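Local atomic coordinates of sugar ABC transporter substrate-binding protein (Treponema pallidum subsp. pallidum, PDB entry 5U2P), a protein that probably binds a solute in the periplasm, possibly a sugar, for uptake by an ABC transporter, although its natural ligand is not established. Residues Glu58-Thr63 and Ala321-Ser326; Asp147-Asp150 and Glu156-Ser159; Asp208-Ala213 and Gln374-Tyr379; Ala232-Phe237 and Asp401-Ala406; Arg252-Asp257 and His270-Ala275. All blocks are in the same frame, centred on the assembly; numbering follows the deposited sequence.

Interaction 1: Glu58-Thr63 and Ala321-Ser326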
# COMPACT_ATOMS: atom_id res chain seq x y z
N GLU A 58 14.49 -24.70 -17.96
CA GLU A 58 14.86 -25.28 -16.68
C GLU A 58 14.37 -26.72 -16.54
O GLU A 58 14.64 -27.37 -15.51
CB GLU A 58 14.32 -24.41 -15.53
CG GLU A 58 14.83 -22.96 -15.60
CD GLU A 58 16.34 -22.86 -15.49
OE1 GLU A 58 16.94 -23.64 -14.75
OE2 GLU A 58 16.94 -21.98 -16.14
N GLY A 59 13.65 -27.19 -17.54
CA GLY A 59 13.14 -28.55 -17.57
C GLY A 59 12.15 -28.80 -16.46
O GLY A 59 12.10 -29.89 -15.88
N ILE A 60 11.35 -27.79 -16.14
CA ILE A 60 10.30 -27.96 -15.14
C ILE A 60 8.96 -27.83 -15.86
O ILE A 60 8.56 -26.73 -16.26
CB ILE A 60 10.40 -26.94 -13.99
CG1 ILE A 60 11.76 -27.07 -13.28
CG2 ILE A 60 9.27 -27.19 -13.00
CD1 ILE A 60 12.00 -26.06 -12.19
N ALA A 61 8.29 -28.96 -16.07
CA ALA A 61 6.96 -28.96 -16.66
C ALA A 61 5.94 -28.43 -15.65
O ALA A 61 5.62 -29.10 -14.67
CB ALA A 61 6.58 -30.35 -17.11
N VAL A 62 5.45 -27.21 -15.89
CA VAL A 62 4.46 -26.60 -15.02
C VAL A 62 3.05 -26.86 -15.53
O VAL A 62 2.75 -26.63 -16.70
CB VAL A 62 4.67 -25.07 -14.92
CG1 VAL A 62 3.68 -24.46 -13.96
CG2 VAL A 62 6.11 -24.75 -14.49
N THR A 63 2.18 -27.33 -14.64
CA THR A 63 0.76 -27.43 -14.92
C THR A 63 0.01 -26.44 -14.04
O THR A 63 0.16 -26.44 -12.82
CB THR A 63 0.23 -28.86 -14.69
OG1 THR A 63 0.51 -29.27 -13.35
CG2 THR A 63 0.91 -29.82 -15.64
N ALA A 321 10.04 -26.71 -6.11
CA ALA A 321 9.29 -25.45 -5.99
C ALA A 321 10.21 -24.31 -5.61
O ALA A 321 10.08 -23.20 -6.13
CB ALA A 321 8.18 -25.57 -4.96
N CYS A 322 11.10 -24.56 -4.66
CA CYS A 322 11.99 -23.51 -4.22
C CYS A 322 13.00 -23.16 -5.32
O CYS A 322 13.36 -21.99 -5.46
CB CYS A 322 12.71 -23.91 -2.95
SG CYS A 322 11.66 -23.95 -1.48
N ARG A 323 13.44 -24.17 -6.07
CA ARG A 323 14.34 -23.93 -7.20
C ARG A 323 13.63 -23.04 -8.22
O ARG A 323 14.21 -22.10 -8.75
CB ARG A 323 14.80 -25.24 -7.86
CG ARG A 323 15.78 -26.04 -6.99
CD ARG A 323 16.11 -27.43 -7.54
NE ARG A 323 16.80 -27.32 -8.83
CZ ARG A 323 16.27 -27.60 -10.02
NH1 ARG A 323 15.05 -28.10 -10.14
NH2 ARG A 323 17.01 -27.41 -11.12
N ALA A 324 12.37 -23.34 -8.50
CA ALA A 324 11.60 -22.57 -9.46
C ALA A 324 11.43 -21.11 -9.03
O ALA A 324 11.58 -20.20 -9.84
CB ALA A 324 10.24 -23.22 -9.71
N LEU A 325 11.14 -20.89 -7.75
CA LEU A 325 10.94 -19.53 -7.28
C LEU A 325 12.25 -18.74 -7.41
O LEU A 325 12.23 -17.54 -7.69
CB LEU A 325 10.45 -19.50 -5.83
CG LEU A 325 9.01 -20.00 -5.60
CD1 LEU A 325 8.58 -19.71 -4.18
CD2 LEU A 325 8.05 -19.37 -6.57
N SER A 326 13.37 -19.40 -7.13
CA SER A 326 14.67 -18.76 -7.26
C SER A 326 14.93 -18.31 -8.71
O SER A 326 15.42 -17.19 -8.93
CB SER A 326 15.77 -19.72 -6.79
OG SER A 326 17.05 -19.18 -7.06
O HOH W 1 15.19 -28.55 -13.18
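The carbonyl O of Glu58 receives a hydrogen bond of 2.7 Å from water 1, which in turn accepts one of 3.0 Å from NH2 of Arg323, so a single solvent molecule links the backbone of Glu58 to the side chain of Arg323 on helix 318-329. The water lies at the edge of the guanidinium, in its plane, where the N-H bonds of the group point. The carboxylate of Glu58 does not join this bridge: its OE1 stays 5.2 Å from Arg323 NH2, which may allow a modest attraction between the opposite charges, although the charged atoms do not touch. Beneath the water the contact is apolar. With CG1 beside the backbone N (chi1 -59°) and CD1 extended from it, the side chain of Ile60 reaches across until CD1 stands 4.2 Å from Ala324 CB, both residues being buried. The same methyl lies 4.2 Å from Arg323 NH1, approaching the guanidinium obliquely. These residues belong to a beta-alpha-beta unit in which helix 45-58 joins the parallel strands 33-39 and 61-67; Gly59, with positive phi, turns the chain out of the helix, and Ile60 leads into the second strand, at the border of the sheet. Helix 318-329 packs against this turn, following strand 307-311 of the same sheet. Leu34 touches both Ile60 and Ala324, and Leu54 of helix 45-58 also meets Ala324.

Interaction 2: Asp147-Asp150 and Glu156-Ser159; sequences DLFD and EPKS
The loop that leads from helix 146-151 to the N-cap of helix 160-172 folds back on the first of these helices, and Phe149 is the residue that meets it. The contact is made by the rim of the phenyl ring: CE2 lies 3.9 Å from CD of Pro157, which sits at the ring edge and in its plane, while CD2 is 4.2 Å from the backbone N of Glu156. The two side chains cross at about a right angle, so the proline presents its CD methylene to the rim and not to a face. Tyr144 stacks with the Phe149 ring, and Ile154 from the intervening loop touches it too. A chi1 of -91°, well past the usual staggered value, swings the ring toward the loop. Glu156 directs its CB away from the helix, and its OE1 is hydrogen-bonded to the hydroxyl of Tyr144, the same residue that stacks on Phe149. Pro157 also touches Glu162 and Ser166 of helix 160-172; two residues on, Ser159 caps that helix through OG to the backbone N of Glu162. No hydrogen bond passes between segments 147-150 and 156-159. Their cohesion is therefore probably mainly apolar and rests on the burial of Phe149 and Pro157, with OE1 of Glu156 bonded to the tyrosine and not to helix 146-151.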
# COMPACT_ATOMS: atom_id res chain seq x y z
N ASP A 147 5.17 23.81 -10.90
CA ASP A 147 5.05 25.10 -11.58
C ASP A 147 4.34 26.11 -10.70
O ASP A 147 4.75 27.25 -10.63
CB ASP A 147 4.32 24.97 -12.92
CG ASP A 147 5.13 24.25 -13.98
OD1 ASP A 147 6.37 24.22 -13.88
OD2 ASP A 147 4.51 23.70 -14.92
N LEU A 148 3.26 25.68 -10.05
CA LEU A 148 2.55 26.56 -9.12
C LEU A 148 3.43 26.92 -7.94
O LEU A 148 3.44 28.07 -7.48
CB LEU A 148 1.27 25.91 -8.60
CG LEU A 148 0.08 25.82 -9.55
CD1 LEU A 148 -1.01 24.97 -8.92
CD2 LEU A 148 -0.44 27.21 -9.87
N PHE A 149 4.16 25.94 -7.44
CA PHE A 149 5.09 26.18 -6.35
C PHE A 149 6.11 27.25 -6.74
O PHE A 149 6.42 28.13 -5.94
CB PHE A 149 5.80 24.90 -5.94
CG PHE A 149 5.10 24.14 -4.85
CD1 PHE A 149 3.72 24.03 -4.85
CD2 PHE A 149 5.82 23.53 -3.84
CE1 PHE A 149 3.07 23.33 -3.85
CE2 PHE A 149 5.17 22.82 -2.84
CZ PHE A 149 3.80 22.73 -2.85
N ASP A 150 6.62 27.16 -7.96
CA ASP A 150 7.60 28.14 -8.44
C ASP A 150 6.96 29.51 -8.59
O ASP A 150 7.53 30.51 -8.17
CB ASP A 150 8.19 27.70 -9.78
CG ASP A 150 9.05 26.46 -9.67
OD1 ASP A 150 9.59 26.19 -8.57
OD2 ASP A 150 9.20 25.75 -10.69
N GLU A 156 9.33 23.03 -1.53
CA GLU A 156 8.88 21.71 -1.10
C GLU A 156 8.89 21.64 0.43
O GLU A 156 9.95 21.82 1.05
CB GLU A 156 9.77 20.62 -1.69
CG GLU A 156 9.35 19.22 -1.31
CD GLU A 156 10.23 18.16 -1.91
OE1 GLU A 156 10.10 17.88 -3.12
OE2 GLU A 156 11.06 17.59 -1.17
N PRO A 157 7.73 21.39 1.06
CA PRO A 157 7.70 21.40 2.53
C PRO A 157 8.46 20.23 3.11
O PRO A 157 8.16 19.08 2.74
CB PRO A 157 6.21 21.32 2.86
CG PRO A 157 5.60 20.65 1.68
CD PRO A 157 6.40 21.11 0.49
N LYS A 158 9.41 20.49 4.00
CA LYS A 158 10.21 19.42 4.57
C LYS A 158 9.92 19.22 6.05
O LYS A 158 10.58 18.43 6.72
CB LYS A 158 11.70 19.69 4.33
CG LYS A 158 12.01 19.97 2.86
CD LYS A 158 13.41 19.54 2.47
CE LYS A 158 13.58 19.62 0.96
NZ LYS A 158 14.91 19.12 0.51
N SER A 159 8.91 19.91 6.55
CA SER A 159 8.48 19.81 7.94
C SER A 159 7.01 20.21 8.04
O SER A 159 6.45 20.73 7.09
CB SER A 159 9.30 20.72 8.84
OG SER A 159 8.96 22.06 8.56

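Interaction 3: Asp208-Ala213 and Gln374-Tyr379; sequences DLVKRA and QAIDAY. With EDO (1,2-ethanediol), chain E.
The ring of Tyr379 is sandwiched between an aliphatic methyl and an amide. Over one face comes CG2 of Val210, 4.1 Å from the ring centroid and 27° off the normal, a CH-pi contact in which the methyl is shifted toward the CD1-CE1 side; CG1 of the same valine lies higher above that face, nearer the rim. On the opposite face NE2 of Gln374 stands 3.3 Å above the ring, over its centre, while CA of Ile376 occupies the edge in the ring plane. The amide is held there from outside: its NE2 is hydrogen-bonded to Glu305 and its OE1 to the backbone N of Leu304. Val210 also meets Ile376, CG2 to CG2 at 4.0 Å, and the preceding residue, Leu209, reaches Ile376 CD1 with its CD2 at 4.1 Å. Ile376 achieves this with CG1 wedged between its backbone N and carbonyl carbon (chi1 58°), which sends CD1 toward Leu209. Helix 191-214 thus packs on the turn that follows strand 372-374, closed by a 3.0 Å hydrogen bond from Ala378 N to Ala375 O. Beyond the turn, Asp377 OD1 accepts a 2.8 Å hydrogen bond from O2 of 1,2-ethanediol, probably a crystallisation additive, which Asn140 and Ser138 also bind. Apolar atoms and the tyrosine ring make the helix-turn contact, whereas the carboxylate of Asp377 can accept a hydroxyl; whether the natural ligand uses it is not established.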
# COMPACT_ATOMS: atom_id res chain seq x y z
N ASP A 208 -0.86 -3.94 15.57
CA ASP A 208 -1.60 -4.14 16.81
C ASP A 208 -2.89 -3.32 16.85
O ASP A 208 -3.90 -3.78 17.38
CB ASP A 208 -0.75 -3.78 18.03
CG ASP A 208 0.36 -4.79 18.28
OD1 ASP A 208 0.39 -5.81 17.57
OD2 ASP A 208 1.17 -4.55 19.20
N LEU A 209 -2.84 -2.10 16.33
CA LEU A 209 -4.02 -1.25 16.31
C LEU A 209 -5.13 -1.91 15.49
O LEU A 209 -6.28 -1.92 15.91
CB LEU A 209 -3.69 0.13 15.75
CG LEU A 209 -4.83 1.15 15.80
CD1 LEU A 209 -5.16 1.54 17.24
CD2 LEU A 209 -4.50 2.39 14.97
N VAL A 210 -4.80 -2.43 14.31
CA VAL A 210 -5.80 -3.11 13.49
C VAL A 210 -6.35 -4.32 14.24
O VAL A 210 -7.55 -4.59 14.25
CB VAL A 210 -5.22 -3.54 12.13
CG1 VAL A 210 -6.25 -4.33 11.34
CG2 VAL A 210 -4.79 -2.30 11.34
N LYS A 211 -5.45 -5.04 14.90
CA LYS A 211 -5.82 -6.23 15.66
C LYS A 211 -6.83 -5.91 16.75
O LYS A 211 -7.89 -6.55 16.85
CB LYS A 211 -4.56 -6.87 16.27
CG LYS A 211 -4.79 -8.23 16.94
CD LYS A 211 -5.16 -9.28 15.91
CE LYS A 211 -5.06 -10.70 16.46
NZ LYS A 211 -6.10 -11.00 17.47
N ARG A 212 -6.53 -4.90 17.57
CA ARG A 212 -7.39 -4.62 18.72
C ARG A 212 -8.65 -3.88 18.26
O ARG A 212 -9.70 -4.01 18.88
CB ARG A 212 -6.65 -3.83 19.82
CG ARG A 212 -6.14 -2.44 19.51
CD ARG A 212 -5.50 -1.85 20.77
NE ARG A 212 -4.80 -0.58 20.56
CZ ARG A 212 -3.54 -0.48 20.14
NH1 ARG A 212 -2.81 -1.57 19.87
NH2 ARG A 212 -2.99 0.72 20.00
N ALA A 213 -8.57 -3.17 17.13
CA ALA A 213 -9.78 -2.57 16.57
C ALA A 213 -10.71 -3.68 16.06
O ALA A 213 -11.94 -3.59 16.20
CB ALA A 213 -9.43 -1.59 15.45
N GLN A 374 2.60 -0.82 5.75
CA GLN A 374 1.22 -0.76 5.31
C GLN A 374 0.36 0.17 6.19
O GLN A 374 0.25 -0.01 7.42
CB GLN A 374 0.59 -2.15 5.29
CG GLN A 374 -0.87 -2.10 4.83
CD GLN A 374 -1.34 -3.35 4.14
OE1 GLN A 374 -0.79 -3.76 3.11
NE2 GLN A 374 -2.38 -3.97 4.70
N ALA A 375 -0.26 1.14 5.53
CA ALA A 375 -1.20 2.04 6.18
C ALA A 375 -2.42 1.30 6.69
O ALA A 375 -2.92 0.38 6.05
CB ALA A 375 -1.64 3.16 5.21
N ILE A 376 -2.92 1.71 7.86
CA ILE A 376 -4.01 0.98 8.49
C ILE A 376 -5.31 0.95 7.69
O ILE A 376 -6.11 0.03 7.89
CB ILE A 376 -4.30 1.54 9.90
CG1 ILE A 376 -4.66 3.03 9.83
CG2 ILE A 376 -3.13 1.29 10.83
CD1 ILE A 376 -5.22 3.63 11.15
N ASP A 377 -5.51 1.87 6.74
CA ASP A 377 -6.73 1.85 5.93
C ASP A 377 -6.63 0.87 4.76
O ASP A 377 -7.60 0.68 4.04
CB ASP A 377 -7.10 3.27 5.40
CG ASP A 377 -6.07 3.87 4.46
OD1 ASP A 377 -4.88 3.48 4.54
OD2 ASP A 377 -6.45 4.78 3.67
N ALA A 378 -5.47 0.26 4.56
CA ALA A 378 -5.28 -0.65 3.42
C ALA A 378 -5.78 -2.05 3.74
O ALA A 378 -6.03 -2.85 2.84
CB ALA A 378 -3.82 -0.69 3.01
N TYR A 379 -5.94 -2.35 5.04
CA TYR A 379 -6.39 -3.67 5.48
C TYR A 379 -7.87 -3.87 5.13
O TYR A 379 -8.68 -2.93 5.18
CB TYR A 379 -6.17 -3.84 6.99
CG TYR A 379 -4.75 -3.90 7.42
CD1 TYR A 379 -4.02 -2.75 7.68
CD2 TYR A 379 -4.10 -5.13 7.55
CE1 TYR A 379 -2.69 -2.81 8.06
CE2 TYR A 379 -2.79 -5.20 7.94
CZ TYR A 379 -2.09 -4.05 8.21
OH TYR A 379 -0.78 -4.14 8.60
C1 EDO E . -3.44 2.78 0.20
O1 EDO E . -2.62 3.81 -0.33
C2 EDO E . -3.61 2.87 1.71
O2 EDO E . -3.34 4.16 2.26

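Interaction 4: Ala232-Phe237 and Asp401-Ala406; sequences AYLELF and DPAPTA
Leu234 of helix 227-238 points its fork at the loop that runs into the N-terminus of helix 406-417, joining a mid-chain helix to the start of the C-terminal one near the surface, in one lobe of what is probably the bilobal solute-binding fold. With CG beside the backbone N (chi1 -74°), the side chain leaves the helix so that its two methyls spread along the loop. CD2 faces the earlier residues, lying 4.4 Å from CB of Ala403 and at the same distance from CD of Pro404. CD1 reaches farther along the loop, to the backbone N of Ala406 at 3.7 Å, with the CB of that alanine alongside. Both methyls close on the carbonyl O of Pro404, so much of what the leucine meets is main chain. Val399 and Met409 touch the leucine as well, and Met409 packs on Pro404 too. Thr405, with its CB pointing away from Leu234, is the N-cap of the second helix, its OG1 hydrogen-bonded to the backbone N of Thr408; the leucine packs against the first residue of that helix, Ala406. Within helix 227-238, Phe237 starts toward the loop but its ring turns back to Tyr233, one turn earlier, where CE2 of Phe237 stands 3.4 Å above the centre of the tyrosine ring. The shortest approach across the contact is 3.6 Å, from Leu234 CD1 to Pro404 O.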
# COMPACT_ATOMS: atom_id res chain seq x y z
N ALA A 232 -2.94 17.62 14.67
CA ALA A 232 -2.50 18.10 13.35
C ALA A 232 -3.65 18.13 12.36
O ALA A 232 -3.86 19.12 11.63
CB ALA A 232 -1.37 17.19 12.82
N TYR A 233 -4.40 17.04 12.34
CA TYR A 233 -5.57 16.88 11.49
C TYR A 233 -6.53 18.06 11.71
O TYR A 233 -6.94 18.76 10.79
CB TYR A 233 -6.22 15.53 11.81
CG TYR A 233 -7.09 14.90 10.76
CD1 TYR A 233 -6.73 14.93 9.42
CD2 TYR A 233 -8.25 14.22 11.11
CE1 TYR A 233 -7.52 14.32 8.46
CE2 TYR A 233 -9.04 13.61 10.16
CZ TYR A 233 -8.67 13.66 8.83
OH TYR A 233 -9.46 13.07 7.86
N LEU A 234 -6.86 18.27 12.98
CA LEU A 234 -7.71 19.36 13.42
C LEU A 234 -7.22 20.73 12.98
O LEU A 234 -8.02 21.58 12.57
CB LEU A 234 -7.81 19.31 14.95
CG LEU A 234 -8.69 18.17 15.47
CD1 LEU A 234 -8.48 17.96 16.97
CD2 LEU A 234 -10.16 18.49 15.17
N GLU A 235 -5.91 20.94 13.06
CA GLU A 235 -5.32 22.22 12.69
C GLU A 235 -5.52 22.47 11.20
O GLU A 235 -5.80 23.60 10.79
CB GLU A 235 -3.84 22.26 13.07
CG GLU A 235 -3.17 23.62 12.88
CD GLU A 235 -3.69 24.69 13.83
OE1 GLU A 235 -4.37 24.34 14.83
OE2 GLU A 235 -3.43 25.88 13.59
N LEU A 236 -5.37 21.43 10.38
CA LEU A 236 -5.61 21.57 8.94
C LEU A 236 -7.06 21.99 8.67
O LEU A 236 -7.29 22.84 7.81
CB LEU A 236 -5.29 20.27 8.19
CG LEU A 236 -3.82 19.85 8.18
CD1 LEU A 236 -3.67 18.55 7.45
CD2 LEU A 236 -2.90 20.89 7.55
N PHE A 237 -8.02 21.41 9.39
CA PHE A 237 -9.43 21.79 9.22
C PHE A 237 -9.66 23.21 9.70
O PHE A 237 -10.36 24.00 9.06
CB PHE A 237 -10.35 20.82 9.97
CG PHE A 237 -10.43 19.44 9.36
CD1 PHE A 237 -11.20 19.20 8.24
CD2 PHE A 237 -9.74 18.38 9.92
CE1 PHE A 237 -11.27 17.93 7.68
CE2 PHE A 237 -9.81 17.10 9.37
CZ PHE A 237 -10.57 16.88 8.26
N ASP A 401 -18.00 22.58 13.50
CA ASP A 401 -17.77 23.89 14.11
C ASP A 401 -18.69 24.02 15.31
O ASP A 401 -19.90 23.86 15.18
CB ASP A 401 -18.06 25.04 13.13
CG ASP A 401 -16.85 25.44 12.29
OD1 ASP A 401 -17.06 25.97 11.18
OD2 ASP A 401 -15.69 25.25 12.74
N PRO A 402 -18.13 24.31 16.50
CA PRO A 402 -16.70 24.48 16.80
C PRO A 402 -15.99 23.14 16.92
O PRO A 402 -16.58 22.18 17.44
CB PRO A 402 -16.71 25.19 18.16
CG PRO A 402 -17.92 24.67 18.82
CD PRO A 402 -18.95 24.51 17.71
N ALA A 403 -14.75 23.10 16.45
CA ALA A 403 -13.95 21.88 16.47
C ALA A 403 -13.71 21.36 17.89
O ALA A 403 -13.39 22.13 18.80
CB ALA A 403 -12.62 22.12 15.77
N PRO A 404 -13.82 20.04 18.07
CA PRO A 404 -13.48 19.40 19.34
C PRO A 404 -11.96 19.29 19.52
O PRO A 404 -11.21 19.57 18.59
CB PRO A 404 -14.11 18.01 19.20
CG PRO A 404 -13.94 17.70 17.74
CD PRO A 404 -14.15 19.04 17.03
N THR A 405 -11.53 18.88 20.71
CA THR A 405 -10.13 18.53 20.91
C THR A 405 -9.90 17.08 20.53
O THR A 405 -10.85 16.32 20.34
CB THR A 405 -9.70 18.69 22.36
OG1 THR A 405 -10.50 17.84 23.17
CG2 THR A 405 -9.82 20.15 22.81
N ALA A 406 -8.63 16.68 20.45
CA ALA A 406 -8.31 15.30 20.16
C ALA A 406 -8.81 14.39 21.29
O ALA A 406 -9.22 13.27 21.05
CB ALA A 406 -6.81 15.13 19.97

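Interaction 5: Arg252-Asp257 and His270-Ala275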
# COMPACT_ATOMS: atom_id res chain seq x y z
N ARG A 252 -11.74 11.18 -10.01
CA ARG A 252 -11.91 11.82 -11.33
C ARG A 252 -11.96 13.35 -11.20
O ARG A 252 -11.51 14.08 -12.09
CB ARG A 252 -13.18 11.29 -12.01
CG ARG A 252 -13.53 11.94 -13.35
CD ARG A 252 -15.01 12.30 -13.43
NE ARG A 252 -15.86 11.13 -13.63
CZ ARG A 252 -16.38 10.75 -14.79
NH1 ARG A 252 -16.17 11.45 -15.90
NH2 ARG A 252 -17.14 9.66 -14.84
N GLU A 253 -12.55 13.83 -10.11
CA GLU A 253 -12.68 15.26 -9.86
C GLU A 253 -11.34 15.88 -9.48
O GLU A 253 -11.00 16.96 -9.94
CB GLU A 253 -13.74 15.51 -8.79
CG GLU A 253 -15.11 15.04 -9.24
CD GLU A 253 -16.19 15.26 -8.22
OE1 GLU A 253 -16.25 14.50 -7.23
OE2 GLU A 253 -17.01 16.19 -8.40
N ILE A 254 -10.57 15.19 -8.65
CA ILE A 254 -9.22 15.63 -8.32
C ILE A 254 -8.37 15.74 -9.58
O ILE A 254 -7.68 16.73 -9.77
CB ILE A 254 -8.54 14.64 -7.34
CG1 ILE A 254 -9.21 14.68 -5.97
CG2 ILE A 254 -7.03 14.90 -7.24
CD1 ILE A 254 -9.19 15.99 -5.28
N ILE A 255 -8.42 14.73 -10.44
CA ILE A 255 -7.65 14.76 -11.67
C ILE A 255 -8.06 15.95 -12.54
O ILE A 255 -7.21 16.68 -13.09
CB ILE A 255 -7.82 13.44 -12.46
CG1 ILE A 255 -7.23 12.27 -11.68
CG2 ILE A 255 -7.15 13.55 -13.83
CD1 ILE A 255 -7.66 10.91 -12.18
N HIS A 256 -9.37 16.14 -12.67
CA HIS A 256 -9.91 17.24 -13.46
C HIS A 256 -9.38 18.57 -12.97
O HIS A 256 -8.89 19.39 -13.77
CB HIS A 256 -11.43 17.23 -13.40
CG HIS A 256 -12.06 18.27 -14.24
ND1 HIS A 256 -12.22 19.57 -13.83
CD2 HIS A 256 -12.61 18.20 -15.48
CE1 HIS A 256 -12.81 20.27 -14.79
NE2 HIS A 256 -13.08 19.45 -15.78
N ASP A 257 -9.44 18.78 -11.65
CA ASP A 257 -9.00 20.05 -11.09
C ASP A 257 -7.47 20.20 -11.06
O ASP A 257 -6.94 21.29 -11.29
CB ASP A 257 -9.58 20.23 -9.68
CG ASP A 257 -11.10 20.40 -9.67
OD1 ASP A 257 -11.67 20.77 -10.72
OD2 ASP A 257 -11.72 20.18 -8.60
N HIS A 270 -0.15 7.10 -5.11
CA HIS A 270 0.60 7.41 -6.33
C HIS A 270 -0.18 7.01 -7.59
O HIS A 270 0.14 7.48 -8.69
CB HIS A 270 1.98 6.73 -6.30
CG HIS A 270 1.98 5.34 -6.84
ND1 HIS A 270 1.61 4.24 -6.07
CD2 HIS A 270 2.27 4.85 -8.07
CE1 HIS A 270 1.68 3.15 -6.81
NE2 HIS A 270 2.09 3.49 -8.03
N LEU A 271 -1.18 6.14 -7.46
CA LEU A 271 -2.01 5.75 -8.60
C LEU A 271 -2.82 6.94 -9.11
O LEU A 271 -3.12 7.04 -10.31
CB LEU A 271 -2.94 4.59 -8.25
CG LEU A 271 -2.22 3.28 -7.85
CD1 LEU A 271 -3.21 2.24 -7.35
CD2 LEU A 271 -1.36 2.74 -9.00
N VAL A 272 -3.18 7.84 -8.19
CA VAL A 272 -3.87 9.06 -8.56
C VAL A 272 -2.91 9.99 -9.30
O VAL A 272 -3.26 10.56 -10.34
CB VAL A 272 -4.48 9.76 -7.33
CG1 VAL A 272 -5.10 11.08 -7.69
CG2 VAL A 272 -5.49 8.84 -6.67
N ALA A 273 -1.68 10.12 -8.80
CA ALA A 273 -0.66 10.94 -9.45
C ALA A 273 -0.37 10.41 -10.85
O ALA A 273 -0.24 11.17 -11.83
CB ALA A 273 0.62 10.97 -8.62
N ASP A 274 -0.28 9.09 -10.98
CA ASP A 274 -0.11 8.47 -12.31
C ASP A 274 -1.24 8.87 -13.27
O ASP A 274 -1.01 9.17 -14.47
CB ASP A 274 -0.08 6.94 -12.19
CG ASP A 274 1.28 6.40 -11.76
OD1 ASP A 274 2.27 7.16 -11.74
OD2 ASP A 274 1.36 5.19 -11.47
N ALA A 275 -2.46 8.89 -12.75
CA ALA A 275 -3.65 9.22 -13.51
C ALA A 275 -3.63 10.68 -13.92
O ALA A 275 -4.09 11.04 -15.02
CB ALA A 275 -4.88 8.91 -12.72
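A chi1 of -65° places CG1 of Ile255 beside its backbone N and opposite its carbonyl carbon, and the extended chi2 of 165° then carries CD1 straight toward the neighbouring helix. There it presses on CB of Ala275 at 3.5 Å, tighter than carbon atoms usually meet. The short distance marks close packing of the helices here, the CA atoms of Ile255 and Ala275 being 7.1 Å apart. The second branch of the isoleucine, CG2, stands beside the carbonyl carbon and comes within 4.1 Å of the backbone O of Ala275. Ile254 behaves differently. Its CB also faces the other helix, but chi2 of -60° folds CD1 away, leaving CG2 as the methyl that meets CG1 of Val272, at 4.3 Å. The two helices are consecutive around one strand: helix 251-258 leads into strand 263-267, a neighbour of 138-145 in the mixed sheet, and helix 270-279 follows. Tyr266 of that strand touches both Ile254 and Val272, while Ile255 extends its contacts along the second helix to Ile276 and Glu279. Ala273, on the far side of its helix from Ile255, packs with His270 on Phe143 of strand 138-145, and ND1 of His270 is hydrogen-bonded to the backbone N of Ile139. At the opposite flank of the first helix, ND1 of His256 makes a weak but nearly straight hydrogen bond of 3.4 Å to OD1 of Asp257, the carboxylate oxygen lying in the plane of the imidazole.

Overall arrangement
Interactions 2 to 5 lie in one of the two lobes and interaction 1 in the other, an arrangement consistent with the bilobal fold of solute-binding proteins. Interaction 1 is remote from the rest, its centre about 36 Å from that of interaction 3 and about 56 Å from that of interaction 4. Within the larger group the closest pair is interactions 2 and 5, with nearest atoms about 7 Å apart; interactions 2 and 4 come within about 9 Å. Interaction 3 lies nearest the middle of the chain, and the 1,2-ethanediol beside it probably occupies the cleft between lobes. Along the chain, interaction 5 is nested inside the loops closed by interactions 1, 3 and 4.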